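Local coordinates for protein tryptophanyl-tRNA synthetase (Cryptosporidium parvum Iowa II, PDB 3HV0) that probably joins L-tryptophan to its cognate tRNA at the expense of ATP, as a class I aminoacyl-tRNA synthetase used in protein synthesis, at residues F56-D61 / S251-F256; W317-F322 / S349-E354. All coordinates share one frame; numbering follows the deposited sequence.

Contact 1 (F56-D61 / S251-F256); sequences FLSHRD and SIHSIF
Phe56 and Ser254 open an antiparallel pairing of strands 56-60 and 250-254, whose segment axes run at 152° to each other. Arg60 and Ser251 exchange two bonds, Arg60 N to Ser251 O (2.9 Å) and Ser251 N to Arg60 O (3.0 Å), and His253 N gives a third to Ser58 O (2.8 Å). Toward Phe56 the register slips by one: two residues, Leu57 and Ser58, are set against the single residue His253, which makes a classic beta bulge, and Leu57 N reaches His253 O only through a weak bond. Just before the bulge, the ring of Phe56, its CG anti to the carbonyl carbon (chi1 -85°), turns back over the partner strand. Ser254 CB sits over the centre of one ring face, 3.4 Å from the centroid, while Ile252 O lies at the ring edge, 3.4 Å from Phe56 CE2. On the other face of the sheet, His59 CA is over one face of the His253 imidazole, and Arg60 CG comes to its edge, 3.8 Å from His253 CE1. The guanidinium group of Arg60 travels on to a salt bridge with Asp231 of helix 231-240. Strand 56-60, flanked by strand 29-30, is thus an antiparallel extension of the parallel Rossmann-fold sheet of the class I catalytic domain, which strand 222-227 continues beyond Ile252; Phe98 of helix 93-106 stacks on Phe56.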
loop_
_atom_site.group_PDB
_atom_site.type_symbol
_atom_site.label_atom_id
_atom_site.label_comp_id
_atom_site.label_asym_id
_atom_site.label_seq_id
_atom_site.Cartn_x
_atom_site.Cartn_y
_atom_site.Cartn_z
ATOM N N PHE A 56 20.422 -23.377 11.032
ATOM C CA PHE A 56 20.466 -21.946 11.293
ATOM C C PHE A 56 21.916 -21.655 11.618
ATOM O O PHE A 56 22.397 -21.983 12.717
ATOM C CB PHE A 56 19.540 -21.537 12.446
ATOM C CG PHE A 56 18.128 -21.289 12.021
ATOM C CD1 PHE A 56 17.207 -22.326 11.977
ATOM C CD2 PHE A 56 17.727 -20.027 11.609
ATOM C CE1 PHE A 56 15.900 -22.091 11.551
ATOM C CE2 PHE A 56 16.431 -19.790 11.194
ATOM C CZ PHE A 56 15.513 -20.822 11.173
ATOM N N LEU A 57 22.624 -21.089 10.644
ATOM C CA LEU A 57 24.074 -20.913 10.738
ATOM C C LEU A 57 24.525 -19.464 10.902
ATOM O O LEU A 57 25.671 -19.218 11.240
ATOM C CB LEU A 57 24.767 -21.506 9.514
ATOM C CG LEU A 57 24.292 -21.207 8.085
ATOM C CD1 LEU A 57 23.365 -20.024 7.957
ATOM C CD2 LEU A 57 25.465 -21.019 7.156
ATOM N N SER A 58 23.610 -18.520 10.688
ATOM C CA SER A 58 23.975 -17.143 10.423
ATOM C C SER A 58 23.064 -16.172 11.173
ATOM O O SER A 58 21.935 -16.526 11.509
ATOM C CB SER A 58 23.886 -16.906 8.918
ATOM O OG SER A 58 24.787 -15.906 8.523
ATOM N N HIS A 59 23.562 -14.960 11.442
ATOM C CA HIS A 59 22.770 -13.936 12.128
ATOM C C HIS A 59 23.224 -12.495 11.866
ATOM O O HIS A 59 24.318 -12.246 11.383
ATOM C CB HIS A 59 22.785 -14.187 13.623
ATOM C CG HIS A 59 24.093 -13.855 14.274
ATOM N ND1 HIS A 59 24.259 -12.764 15.099
ATOM C CD2 HIS A 59 25.303 -14.456 14.196
ATOM C CE1 HIS A 59 25.511 -12.720 15.515
ATOM N NE2 HIS A 59 26.164 -13.731 14.977
ATOM N N ARG A 60 22.336 -11.559 12.179
ATOM C CA ARG A 60 22.656 -10.142 12.352
ATOM C C ARG A 60 22.136 -9.690 13.710
ATOM O O ARG A 60 20.943 -9.745 13.971
ATOM C CB ARG A 60 21.985 -9.305 11.270
ATOM C CG ARG A 60 22.364 -9.726 9.888
ATOM C CD ARG A 60 21.884 -8.763 8.807
ATOM N NE ARG A 60 22.980 -8.552 7.860
ATOM C CZ ARG A 60 22.864 -8.473 6.539
ATOM N NH1 ARG A 60 21.680 -8.569 5.951
ATOM N NH2 ARG A 60 23.946 -8.284 5.800
ATOM N N ASP A 61 23.049 -9.272 14.577
ATOM C CA ASP A 61 22.728 -8.721 15.898
ATOM C C ASP A 61 21.812 -9.613 16.723
ATOM O O ASP A 61 20.980 -9.102 17.482
ATOM C CB ASP A 61 22.116 -7.312 15.778
ATOM C CG ASP A 61 23.111 -6.270 15.281
ATOM O OD1 ASP A 61 24.325 -6.525 15.232
ATOM O OD2 ASP A 61 22.671 -5.171 14.928
ATOM N N SER A 251 18.238 -10.685 13.095
ATOM C CA SER A 251 17.815 -11.845 12.373
ATOM C C SER A 251 18.707 -13.039 12.626
ATOM O O SER A 251 19.843 -12.881 13.004
ATOM C CB SER A 251 17.710 -11.538 10.865
ATOM O OG SER A 251 18.792 -10.767 10.408
ATOM N N ILE A 252 18.138 -14.225 12.446
ATOM C CA ILE A 252 18.842 -15.486 12.495
ATOM C C ILE A 252 18.386 -16.309 11.280
ATOM O O ILE A 252 17.192 -16.458 11.054
ATOM C CB ILE A 252 18.580 -16.212 13.842
ATOM C CG1 ILE A 252 19.442 -17.464 13.957
ATOM C CG2 ILE A 252 17.116 -16.534 14.021
ATOM C CD1 ILE A 252 19.812 -17.802 15.443
ATOM N N HIS A 253 19.341 -16.822 10.503
ATOM C CA HIS A 253 19.082 -17.245 9.135
ATOM C C HIS A 253 19.327 -18.719 8.927
ATOM O O HIS A 253 20.344 -19.230 9.375
ATOM C CB HIS A 253 19.993 -16.520 8.143
ATOM C CG HIS A 253 20.197 -15.068 8.426
ATOM N ND1 HIS A 253 21.421 -14.455 8.280
ATOM C CD2 HIS A 253 19.339 -14.107 8.840
ATOM C CE1 HIS A 253 21.306 -13.174 8.579
ATOM N NE2 HIS A 253 20.052 -12.936 8.921
ATOM N N SER A 254 18.442 -19.371 8.168
ATOM C CA SER A 254 18.576 -20.806 7.885
ATOM C C SER A 254 18.951 -21.146 6.444
ATOM O O SER A 254 18.685 -20.391 5.509
ATOM C CB SER A 254 17.306 -21.562 8.256
ATOM O OG SER A 254 16.215 -21.133 7.478
ATOM N N ILE A 255 19.586 -22.305 6.298
ATOM C CA ILE A 255 19.943 -22.851 5.005
ATOM C C ILE A 255 18.742 -23.653 4.510
ATOM O O ILE A 255 18.069 -24.319 5.304
ATOM C CB ILE A 255 21.203 -23.737 5.113
ATOM C CG1 ILE A 255 21.818 -23.959 3.734
ATOM C CG2 ILE A 255 20.884 -25.056 5.794
ATOM C CD1 ILE A 255 22.602 -22.760 3.218
ATOM N N PHE A 256 18.465 -23.581 3.206
ATOM C CA PHE A 256 17.222 -24.154 2.663
ATOM C C PHE A 256 17.318 -25.675 2.540
ATOM O O PHE A 256 18.401 -26.236 2.322
ATOM C CB PHE A 256 16.771 -23.452 1.352
ATOM C CG PHE A 256 17.523 -23.880 0.101
ATOM C CD1 PHE A 256 16.989 -24.851 -0.760
ATOM C CD2 PHE A 256 18.738 -23.280 -0.245
ATOM C CE1 PHE A 256 17.669 -25.243 -1.930
ATOM C CE2 PHE A 256 19.428 -23.669 -1.418
ATOM C CZ PHE A 256 18.890 -24.654 -2.258
#

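Contact 2 (W317-F322 / S349-E354); sequences WQYLRF and SILVQE
Leu320 and Leu351 form the centre of a helix-helix contact in which each leucine fits beside the other helix's side chains, without a hydrogen bond between the segments. The local axes approach to 9.7 Å and make an angle of 37°, so helices 315-323 and 344-367 run in broadly the same direction here. Such spacing leaves room for one layer of interlocking side chains, and the bumps are methyl groups. From helix 315-323 the bump is Leu320 CD2. A chi1 of -68° sets CG beside the backbone N, and with CD1 anti to CA it is the other branch, CD2, that meets the backbone of 349-354, 3.6 Å from Leu351 CA and 3.8 Å from Leu351 CB. These two Leu351 atoms are the floor of the hollow; its borders are Ile350 CG2, 4.3 Å from Leu320 CD2, and, one turn further on, Glu354 CG, 4.2 Å from Leu320 CD2. Glu354 thus contributes the aliphatic part of its chain to the hollow. In return, Leu351 sends its own branches past Leu320 toward Tyr319. Its CG is anti to the backbone N (chi1 170°), which carries Leu351 CD1 to 3.5 Å from Tyr319 CB, with CD2 a little farther from the same carbon. Tyr319 therefore meets Leu351 mainly through the root of its side chain, while the phenol leads away from helix 344-367. Ser316 and Leu323 extend the bed for Leu351 along helix 315-323. Ile289 of helix 282-292 also touches Leu351, and Trp317 packs on Leu330 and Ile333 of helix 327-339, placing the pair in the helical region after the Rossmann fold, which probably carries the anticodon-binding part, as in related tryptophanyl-tRNA synthetases.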
loop_
_atom_site.group_PDB
_atom_site.type_symbol
_atom_site.label_atom_id
_atom_site.label_comp_id
_atom_site.label_asym_id
_atom_site.label_seq_id
_atom_site.Cartn_x
_atom_site.Cartn_y
_atom_site.Cartn_z
ATOM N N TRP A 317 20.271 -37.761 2.553
ATOM C CA TRP A 317 21.106 -37.565 3.749
ATOM C C TRP A 317 20.892 -36.183 4.376
ATOM O O TRP A 317 20.700 -36.050 5.591
ATOM C CB TRP A 317 22.578 -37.764 3.413
ATOM C CG TRP A 317 23.506 -37.276 4.483
ATOM C CD1 TRP A 317 24.351 -36.210 4.400
ATOM C CD2 TRP A 317 23.665 -37.812 5.806
ATOM N NE1 TRP A 317 25.033 -36.049 5.581
ATOM C CE2 TRP A 317 24.631 -37.018 6.464
ATOM C CE3 TRP A 317 23.089 -38.882 6.498
ATOM C CZ2 TRP A 317 25.036 -37.264 7.782
ATOM C CZ3 TRP A 317 23.491 -39.121 7.806
ATOM C CH2 TRP A 317 24.454 -38.317 8.431
ATOM N N GLN A 318 20.926 -35.163 3.526
ATOM C CA GLN A 318 20.703 -33.783 3.940
ATOM C C GLN A 318 19.304 -33.554 4.539
ATOM O O GLN A 318 19.145 -32.707 5.401
ATOM C CB GLN A 318 20.932 -32.827 2.761
ATOM N N TYR A 319 18.298 -34.310 4.096
ATOM C CA TYR A 319 16.956 -34.238 4.701
ATOM C C TYR A 319 16.919 -34.803 6.120
ATOM O O TYR A 319 16.295 -34.226 7.005
ATOM C CB TYR A 319 15.933 -35.003 3.867
ATOM C CG TYR A 319 15.155 -34.160 2.903
ATOM C CD1 TYR A 319 15.775 -33.568 1.818
ATOM C CD2 TYR A 319 13.795 -33.966 3.069
ATOM C CE1 TYR A 319 15.070 -32.803 0.925
ATOM C CE2 TYR A 319 13.072 -33.206 2.180
ATOM C CZ TYR A 319 13.714 -32.628 1.101
ATOM O OH TYR A 319 12.995 -31.861 0.203
ATOM N N LEU A 320 17.563 -35.947 6.315
ATOM C CA LEU A 320 17.652 -36.585 7.627
ATOM C C LEU A 320 18.374 -35.745 8.673
ATOM O O LEU A 320 18.132 -35.905 9.867
ATOM C CB LEU A 320 18.376 -37.922 7.512
ATOM C CG LEU A 320 17.645 -39.015 6.741
ATOM C CD1 LEU A 320 18.589 -40.163 6.536
ATOM C CD2 LEU A 320 16.377 -39.457 7.474
ATOM N N ARG A 321 19.282 -34.876 8.223
ATOM C CA ARG A 321 19.991 -33.970 9.133
ATOM C C ARG A 321 19.037 -32.974 9.803
ATOM O O ARG A 321 19.217 -32.637 10.973
ATOM C CB ARG A 321 21.112 -33.240 8.391
ATOM C CG ARG A 321 22.227 -34.176 7.947
ATOM C CD ARG A 321 23.377 -33.467 7.274
ATOM N NE ARG A 321 24.253 -32.826 8.251
ATOM C CZ ARG A 321 24.223 -31.535 8.578
ATOM N NH1 ARG A 321 23.357 -30.702 8.006
ATOM N NH2 ARG A 321 25.075 -31.070 9.486
ATOM N N PHE A 322 18.020 -32.538 9.059
ATOM C CA PHE A 322 16.999 -31.620 9.556
ATOM C C PHE A 322 16.028 -32.356 10.467
ATOM O O PHE A 322 15.592 -31.815 11.481
ATOM C CB PHE A 322 16.189 -30.998 8.402
ATOM C CG PHE A 322 16.967 -30.026 7.557
ATOM C CD1 PHE A 322 18.015 -30.456 6.760
ATOM C CD2 PHE A 322 16.632 -28.690 7.529
ATOM C CE1 PHE A 322 18.735 -29.574 5.968
ATOM C CE2 PHE A 322 17.350 -27.795 6.728
ATOM C CZ PHE A 322 18.405 -28.245 5.949
ATOM N N SER A 349 14.604 -45.067 2.322
ATOM C CA SER A 349 13.480 -45.637 3.066
ATOM C C SER A 349 13.430 -45.070 4.483
ATOM O O SER A 349 12.362 -44.694 4.964
ATOM C CB SER A 349 13.551 -47.164 3.092
ATOM O OG SER A 349 12.653 -47.695 4.050
ATOM N N ILE A 350 14.582 -44.991 5.140
ATOM C CA ILE A 350 14.657 -44.407 6.484
ATOM C C ILE A 350 14.065 -42.988 6.512
ATOM O O ILE A 350 13.303 -42.637 7.415
ATOM C CB ILE A 350 16.111 -44.368 7.007
ATOM C CG1 ILE A 350 16.651 -45.788 7.197
ATOM C CG2 ILE A 350 16.174 -43.621 8.323
ATOM C CD1 ILE A 350 18.144 -45.867 7.449
ATOM N N LEU A 351 14.429 -42.187 5.513
ATOM C CA LEU A 351 13.893 -40.825 5.329
ATOM C C LEU A 351 12.383 -40.798 5.098
ATOM O O LEU A 351 11.682 -39.961 5.668
ATOM C CB LEU A 351 14.587 -40.147 4.148
ATOM C CG LEU A 351 14.004 -38.827 3.667
ATOM C CD1 LEU A 351 13.991 -37.801 4.788
ATOM C CD2 LEU A 351 14.793 -38.328 2.492
ATOM N N VAL A 352 11.895 -41.699 4.246
ATOM C CA VAL A 352 10.456 -41.837 3.974
ATOM C C VAL A 352 9.661 -42.045 5.263
ATOM O O VAL A 352 8.649 -41.366 5.480
ATOM C CB VAL A 352 10.153 -43.014 2.987
ATOM C CG1 VAL A 352 8.653 -43.371 2.979
ATOM C CG2 VAL A 352 10.634 -42.671 1.571
ATOM N N GLN A 353 10.125 -42.956 6.119
ATOM C CA GLN A 353 9.399 -43.247 7.348
ATOM C C GLN A 353 9.506 -42.119 8.363
ATOM O O GLN A 353 8.564 -41.891 9.121
ATOM C CB GLN A 353 9.808 -44.599 7.946
ATOM C CG GLN A 353 10.872 -44.595 9.038
ATOM C CD GLN A 353 10.854 -45.891 9.843
ATOM O OE1 GLN A 353 10.733 -45.867 11.070
ATOM N NE2 GLN A 353 10.937 -47.033 9.148
ATOM N N GLU A 354 10.636 -41.411 8.369
ATOM C CA GLU A 354 10.773 -40.170 9.154
ATOM C C GLU A 354 9.822 -39.079 8.663
ATOM O O GLU A 354 9.141 -38.432 9.463
ATOM C CB GLU A 354 12.210 -39.648 9.109
ATOM C CG GLU A 354 13.180 -40.413 10.005
ATOM C CD GLU A 354 12.979 -40.152 11.501
ATOM O OE1 GLU A 354 12.718 -39.000 11.897
ATOM O OE2 GLU A 354 13.110 -41.102 12.293
#

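Overall arrangement
From the N terminus, the chain lays down strand 56-60 early and then builds the parallel strands and their helices before strand 250-254 returns to pair with it. Contact 1 thus closes a long loop of 189 residues that includes much of the tryptophan-binding catalytic domain. Contact 2 follows in series: its helices, 315-323 and 344-367, close a short loop of 26 residues, half of them in helix 327-339, so the two loops neither nest nor cross. Their centres lie about 23 Å apart, yet they touch where Phe322 packs against the backbone oxygens of Ile255 and Phe256. Contact 1 attaches the early antiparallel strand to the parallel part of the sheet; contact 2 joins later helices.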